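Local structure of OmpT protein (Vibrio cholerae serotype O1, 6EHD) at residues K246-Y251 with L268-V273; A285-G290 with S313-G318. The protein probably acts as a porin of the outer membrane, forming a beta-barrel channel through which ions and small solutes diffuse. The protein carries 1 engineered substitution. All blocks are in the same frame, centred on the assembly; numbering follows the deposited sequence.

How the contacts relate
Contact 1 and contact 2 are successive parts of one barrel wall. Contact 1 joins strands 245-258 and 263-276, a hairpin; contact 2 joins 281-291 to 314-324. Their centres lie about 10 Å apart, and strands 263-276 and 281-291 pair with each other between them, by backbone bonds such as Val269 O to Tyr289 N at 2.8 Å. Both contacts are partly buried, with one covered face and one surface face. In contact 1 aromatic rings lie over glycines on the covered face, and aliphatic groups and the ring of Tyr251 occupy the surface face; in contact 2 the surface face carries tyrosine hydroxyl bonds to Asn315 and Ser313, together with an aromatic pair, while the covered face holds Asn316 and Glu286.

Contact 1 (K246-Y251 with L268-V273); sequences KLYAGY and LVYLGV. With C8E ((hydroxyethyloxy)tri(ethyloxy)octane), chain E.
Tyr248 and Tyr270 share one first torsion: with chi1 at 61° in both, each CG is wedged between its own backbone N and carbonyl carbon, which folds the ring across the partner strand. Each ring therefore lies over a glycine. The Tyr248 ring covers Gly272, whose CA stands 3.8 Å from the ring centroid in a CH-pi contact. The Tyr270 ring covers Gly250 in the same way and brings its CE1 to 3.3 Å from Gly250 N. Rim meets rim between the rings, CD1 of Tyr248 to CD1 of Tyr270 at 3.9 Å, with the two side chains crossing at about a right angle.

Each tyrosine is also hydrogen-bonded through its backbone to the glycine it covers, by a reciprocal pair of which Gly272 N to Tyr248 O, at 2.9 Å, is one member. The hydroxyls reach beyond the hairpin, that of Tyr248 to Glu286 OE1 and that of Tyr270 to Tyr99 N.

The other face is largely apolar. CD2 of Leu247 touches CG2 of Val273 at 3.8 Å. With CG anti to its backbone N (chi1 170°), Tyr251 runs its ring out beside Val269, whose CG2 meets the ring edge at CD1, 3.8 Å away. Over a face of this ring lies the detergent C8E, its O21 being 4.0 Å from CZ of Tyr251, and a second C8E touches Leu247.

Tyrosine laid across a cross-strand glycine is the aromatic rescue of glycine, here occurring twice in an antiparallel hairpin, and side chains alternating between such a covered face and an apolar, detergent-touching one are characteristic of the porin beta-barrel wall.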
loop_
_atom_site.group_PDB
_atom_site.type_symbol
_atom_site.label_atom_id
_atom_site.label_comp_id
_atom_site.label_asym_id
_atom_site.label_seq_id
_atom_site.Cartn_x
_atom_site.Cartn_y
_atom_site.Cartn_z
ATOM N N LYS A 246 -21.192 3.821 5.421
ATOM C CA LYS A 246 -20.473 4.575 4.381
ATOM C C LYS A 246 -20.450 3.836 3.083
ATOM O O LYS A 246 -20.135 2.628 3.021
ATOM C CB LYS A 246 -19.065 4.879 4.894
ATOM C CG LYS A 246 -18.195 5.651 3.913
ATOM C CD LYS A 246 -16.946 6.216 4.597
ATOM C CE LYS A 246 -15.785 5.327 4.666
ATOM N NZ LYS A 246 -14.755 6.124 5.457
ATOM N N LEU A 247 -20.840 4.531 2.000
ATOM C CA LEU A 247 -20.717 3.965 0.688
ATOM C C LEU A 247 -19.373 4.438 0.051
ATOM O O LEU A 247 -18.912 5.558 0.296
ATOM C CB LEU A 247 -21.890 4.429 -0.259
ATOM C CG LEU A 247 -23.339 4.110 0.212
ATOM C CD1 LEU A 247 -24.348 4.400 -0.923
ATOM C CD2 LEU A 247 -23.412 2.674 0.625
ATOM N N TYR A 248 -18.851 3.655 -0.855
ATOM C CA TYR A 248 -17.594 4.082 -1.534
ATOM C C TYR A 248 -17.525 3.514 -2.961
ATOM O O TYR A 248 -18.164 2.507 -3.343
ATOM C CB TYR A 248 -16.367 3.641 -0.712
ATOM C CG TYR A 248 -16.229 2.161 -0.526
ATOM C CD1 TYR A 248 -15.583 1.363 -1.447
ATOM C CD2 TYR A 248 -16.746 1.551 0.640
ATOM C CE1 TYR A 248 -15.426 -0.010 -1.253
ATOM C CE2 TYR A 248 -16.610 0.160 0.841
ATOM C CZ TYR A 248 -15.979 -0.615 -0.084
ATOM O OH TYR A 248 -15.803 -1.988 0.063
ATOM N N ALA A 249 -16.759 4.205 -3.831
ATOM C CA ALA A 249 -16.608 3.783 -5.265
ATOM C C ALA A 249 -15.351 4.365 -5.882
ATOM O O ALA A 249 -14.810 5.404 -5.391
ATOM C CB ALA A 249 -17.861 4.227 -6.087
ATOM N N GLY A 250 -14.803 3.700 -6.899
ATOM C CA GLY A 250 -13.665 4.294 -7.649
ATOM C C GLY A 250 -13.537 3.746 -9.037
ATOM O O GLY A 250 -14.083 2.661 -9.380
ATOM N N TYR A 251 -12.843 4.548 -9.847
ATOM C CA TYR A 251 -12.479 4.225 -11.264
ATOM C C TYR A 251 -10.973 4.434 -11.436
ATOM O O TYR A 251 -10.426 5.521 -11.086
ATOM C CB TYR A 251 -13.240 5.224 -12.184
ATOM C CG TYR A 251 -12.793 5.181 -13.676
ATOM C CD1 TYR A 251 -13.235 4.163 -14.535
ATOM C CD2 TYR A 251 -11.835 6.064 -14.152
ATOM C CE1 TYR A 251 -12.786 4.069 -15.848
ATOM C CE2 TYR A 251 -11.393 5.995 -15.476
ATOM C CZ TYR A 251 -11.864 4.993 -16.320
ATOM O OH TYR A 251 -11.396 4.945 -17.664
ATOM N N LEU A 268 -10.189 -0.687 -13.778
ATOM C CA LEU A 268 -10.755 -1.339 -12.563
ATOM C C LEU A 268 -11.774 -0.410 -11.981
ATOM O O LEU A 268 -11.477 0.772 -11.728
ATOM C CB LEU A 268 -9.617 -1.734 -11.546
ATOM C CG LEU A 268 -9.929 -2.511 -10.252
ATOM C CD1 LEU A 268 -10.758 -1.724 -9.279
ATOM C CD2 LEU A 268 -10.604 -3.838 -10.529
ATOM N N VAL A 269 -13.024 -0.880 -11.791
ATOM C CA VAL A 269 -14.064 -0.095 -11.118
ATOM C C VAL A 269 -14.516 -0.895 -9.861
ATOM O O VAL A 269 -14.694 -2.136 -9.919
ATOM C CB VAL A 269 -15.296 0.150 -12.048
ATOM C CG1 VAL A 269 -16.371 0.906 -11.303
ATOM C CG2 VAL A 269 -14.879 0.974 -13.295
ATOM N N TYR A 270 -14.769 -0.206 -8.745
ATOM C CA TYR A 270 -15.298 -0.856 -7.529
ATOM C C TYR A 270 -16.445 -0.051 -6.972
ATOM O O TYR A 270 -16.493 1.199 -7.112
ATOM C CB TYR A 270 -14.185 -1.190 -6.465
ATOM C CG TYR A 270 -13.433 0.023 -5.923
ATOM C CD1 TYR A 270 -13.963 0.862 -4.916
ATOM C CD2 TYR A 270 -12.185 0.384 -6.505
ATOM C CE1 TYR A 270 -13.241 1.972 -4.492
ATOM C CE2 TYR A 270 -11.467 1.510 -6.100
ATOM C CZ TYR A 270 -12.009 2.319 -5.101
ATOM O OH TYR A 270 -11.291 3.447 -4.712
ATOM N N LEU A 271 -17.386 -0.751 -6.281
ATOM C CA LEU A 271 -18.459 -0.093 -5.538
ATOM C C LEU A 271 -18.701 -0.954 -4.248
ATOM O O LEU A 271 -18.730 -2.173 -4.352
ATOM C CB LEU A 271 -19.778 -0.211 -6.374
ATOM C CG LEU A 271 -21.099 0.322 -5.816
ATOM C CD1 LEU A 271 -21.099 1.761 -5.330
ATOM C CD2 LEU A 271 -22.297 0.180 -6.787
ATOM N N GLY A 272 -18.801 -0.325 -3.098
ATOM C CA GLY A 272 -19.002 -1.108 -1.847
ATOM C C GLY A 272 -19.648 -0.339 -0.761
ATOM O O GLY A 272 -20.014 0.862 -0.878
ATOM N N VAL A 273 -19.881 -1.070 0.369
ATOM C CA VAL A 273 -20.497 -0.531 1.507
ATOM C C VAL A 273 -19.784 -1.019 2.777
ATOM O O VAL A 273 -19.382 -2.185 2.823
ATOM C CB VAL A 273 -22.011 -0.924 1.605
ATOM C CG1 VAL A 273 -22.243 -2.371 1.593
ATOM C CG2 VAL A 273 -22.676 -0.308 2.824
HETATM C C1 C8E E . -10.101 14.574 -12.815
HETATM C C2 C8E E . -11.402 13.784 -12.895
HETATM C C3 C8E E . -11.375 12.896 -14.115
HETATM C C4 C8E E . -12.753 12.353 -14.531
HETATM C C5 C8E E . -12.643 10.878 -14.910
HETATM C C6 C8E E . -12.124 10.494 -16.272
HETATM C C7 C8E E . -10.724 9.851 -16.293
HETATM C C8 C8E E . -10.469 9.142 -17.647
HETATM O O9 C8E E . -9.142 9.008 -18.208
HETATM C C10 C8E E . -8.788 9.543 -19.473
HETATM C C11 C8E E . -7.948 8.566 -20.225
HETATM O O12 C8E E . -8.968 7.795 -20.846
HETATM C C13 C8E E . -8.719 6.894 -21.937
HETATM C C14 C8E E . -9.759 5.759 -21.988
HETATM O O15 C8E E . -11.098 6.194 -21.644
HETATM C C16 C8E E . -12.146 5.209 -21.893
HETATM C C17 C8E E . -13.594 5.661 -21.625
HETATM O O18 C8E E . -13.645 6.328 -20.363
HETATM C C19 C8E E . -14.833 6.506 -19.547
HETATM C C20 C8E E . -14.691 7.817 -18.752
HETATM O O21 C8E E . -14.630 7.648 -17.343
#

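Contact 2 (A285-G290 with S313-G318); sequences AEYGYG and SANNFG
Side-chain hydrogen bonds tie Tyr287 to Asn315 and Tyr289 to Ser313 on one face of the strand pair. Tyr287 OH donates to Asn315 OD1 at 2.7 Å, arriving in the carbonyl plane of the amide, and the ring and amide planes are only 23° apart. The CG of Tyr287, anti to the backbone N (chi1 167°), starts a ring that slants across to strand 314-324, and the CG of Asn315, anti to its carbonyl carbon and beside its N, presents OD1 to the hydroxyl. Tyr289 OH and Ser313 OG are 2.9 Å apart, and the same Asn315 OD1 lies at the edge of the Tyr289 ring, in its plane. On the opposite face, Asn316 ND2 donates to Gly288 O at 3.1 Å from well above the carbonyl plane. That oxygen also receives a weak bond from Asn316 N, so one residue grips it twice, while Asn316 OD1 accepts from Glu25 N.

Backbone hydrogen bonds run in antiparallel register from Glu286 with Gly318 to Gly290 with Ala314, Gly288 N reaching Asn316 O at 2.9 Å. This is the seam that brings strand 314-324 into the barrel; its other edge pairs with strand 9-24, closing the wall as in other porins. Glu286 points to the covered side of that wall. Besides Tyr248, its carboxylate accepts from the backbone N of Tyr101 and Phe103, in what is probably the loop that folds into the barrel and narrows the channel in this family.

One pair of rings meets across the strands, Tyr287 with Phe317. CD1 of Tyr287 stands over a face of the Phe317 ring, 3.6 Å from its CE2. The pair is oblique, neither stack nor edge-to-face, with the planes inclined at 41°.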
loop_
_atom_site.group_PDB
_atom_site.type_symbol
_atom_site.label_atom_id
_atom_site.label_comp_id
_atom_site.label_asym_id
_atom_site.label_seq_id
_atom_site.Cartn_x
_atom_site.Cartn_y
_atom_site.Cartn_z
ATOM N N ALA A 285 -18.889 -5.111 2.140
ATOM C CA ALA A 285 -19.139 -5.896 0.961
ATOM C C ALA A 285 -18.806 -5.035 -0.290
ATOM O O ALA A 285 -19.170 -3.825 -0.300
ATOM C CB ALA A 285 -20.631 -6.272 0.908
ATOM N N GLU A 286 -18.197 -5.679 -1.275
ATOM C CA GLU A 286 -17.715 -4.957 -2.428
ATOM C C GLU A 286 -17.864 -5.727 -3.723
ATOM O O GLU A 286 -17.625 -6.936 -3.797
ATOM C CB GLU A 286 -16.155 -4.668 -2.160
ATOM C CG GLU A 286 -15.475 -3.722 -3.152
ATOM C CD GLU A 286 -14.009 -3.416 -2.647
ATOM O OE1 GLU A 286 -13.941 -2.914 -1.463
ATOM O OE2 GLU A 286 -13.055 -3.672 -3.407
ATOM N N TYR A 287 -18.146 -4.973 -4.791
ATOM C CA TYR A 287 -18.076 -5.504 -6.181
ATOM C C TYR A 287 -16.919 -4.815 -6.930
ATOM O O TYR A 287 -16.758 -3.574 -6.834
ATOM C CB TYR A 287 -19.387 -5.115 -6.859
ATOM C CG TYR A 287 -19.398 -5.295 -8.380
ATOM C CD1 TYR A 287 -19.177 -6.546 -8.959
ATOM C CD2 TYR A 287 -19.503 -4.182 -9.252
ATOM C CE1 TYR A 287 -19.173 -6.710 -10.387
ATOM C CE2 TYR A 287 -19.450 -4.336 -10.661
ATOM C CZ TYR A 287 -19.315 -5.610 -11.218
ATOM O OH TYR A 287 -19.328 -5.759 -12.632
ATOM N N GLY A 288 -16.163 -5.616 -7.655
ATOM C CA GLY A 288 -15.071 -5.182 -8.525
ATOM C C GLY A 288 -15.212 -5.687 -9.993
ATOM O O GLY A 288 -15.366 -6.878 -10.201
ATOM N N TYR A 289 -15.115 -4.750 -10.965
ATOM C CA TYR A 289 -15.119 -5.075 -12.425
ATOM C C TYR A 289 -13.739 -4.739 -12.990
ATOM O O TYR A 289 -13.262 -3.556 -12.821
ATOM C CB TYR A 289 -16.199 -4.243 -13.110
ATOM C CG TYR A 289 -16.071 -4.402 -14.634
ATOM C CD1 TYR A 289 -16.629 -5.512 -15.295
ATOM C CD2 TYR A 289 -15.340 -3.496 -15.378
ATOM C CE1 TYR A 289 -16.495 -5.654 -16.688
ATOM C CE2 TYR A 289 -15.216 -3.629 -16.798
ATOM C CZ TYR A 289 -15.809 -4.703 -17.421
ATOM O OH TYR A 289 -15.672 -4.873 -18.799
ATOM N N GLY A 290 -13.017 -5.732 -13.548
ATOM C CA GLY A 290 -11.705 -5.522 -14.149
ATOM C C GLY A 290 -11.689 -5.862 -15.667
ATOM O O GLY A 290 -12.362 -6.811 -16.072
ATOM N N SER A 313 -13.162 -8.695 -18.945
ATOM C CA SER A 313 -14.501 -8.395 -18.395
ATOM C C SER A 313 -14.839 -9.219 -17.148
ATOM O O SER A 313 -15.889 -9.861 -17.088
ATOM C CB SER A 313 -15.626 -8.567 -19.450
ATOM O OG SER A 313 -15.630 -7.417 -20.247
ATOM N N ALA A 314 -13.946 -9.200 -16.158
ATOM C CA ALA A 314 -14.100 -10.053 -14.939
ATOM C C ALA A 314 -15.001 -9.374 -13.853
ATOM O O ALA A 314 -14.713 -8.177 -13.497
ATOM C CB ALA A 314 -12.754 -10.377 -14.392
ATOM N N ASN A 315 -15.992 -10.123 -13.306
ATOM C CA ASN A 315 -16.919 -9.699 -12.227
ATOM C C ASN A 315 -16.428 -10.368 -10.948
ATOM O O ASN A 315 -16.055 -11.587 -10.959
ATOM C CB ASN A 315 -18.338 -10.085 -12.522
ATOM C CG ASN A 315 -18.882 -9.380 -13.718
ATOM O OD1 ASN A 315 -19.010 -8.153 -13.758
ATOM N ND2 ASN A 315 -19.224 -10.180 -14.755
ATOM N N ASN A 316 -16.242 -9.556 -9.900
ATOM C CA ASN A 316 -15.590 -10.051 -8.629
ATOM C C ASN A 316 -16.346 -9.528 -7.444
ATOM O O ASN A 316 -16.887 -8.398 -7.487
ATOM C CB ASN A 316 -14.104 -9.575 -8.539
ATOM C CG ASN A 316 -13.273 -9.945 -9.770
ATOM O OD1 ASN A 316 -12.819 -11.081 -9.914
ATOM N ND2 ASN A 316 -13.122 -8.963 -10.721
ATOM N N PHE A 317 -16.425 -10.318 -6.339
ATOM C CA PHE A 317 -17.089 -9.870 -5.131
ATOM C C PHE A 317 -16.266 -10.307 -3.892
ATOM O O PHE A 317 -15.604 -11.352 -3.887
ATOM C CB PHE A 317 -18.503 -10.476 -4.956
ATOM C CG PHE A 317 -19.377 -10.271 -6.130
ATOM C CD1 PHE A 317 -19.256 -11.111 -7.277
ATOM C CD2 PHE A 317 -20.295 -9.250 -6.120
ATOM C CE1 PHE A 317 -20.038 -10.893 -8.399
ATOM C CE2 PHE A 317 -21.128 -9.063 -7.245
ATOM C CZ PHE A 317 -20.963 -9.869 -8.367
ATOM N N GLY A 318 -16.327 -9.464 -2.866
ATOM C CA GLY A 318 -15.737 -9.751 -1.543
ATOM C C GLY A 318 -16.601 -9.362 -0.416
ATOM O O GLY A 318 -17.326 -8.377 -0.501
#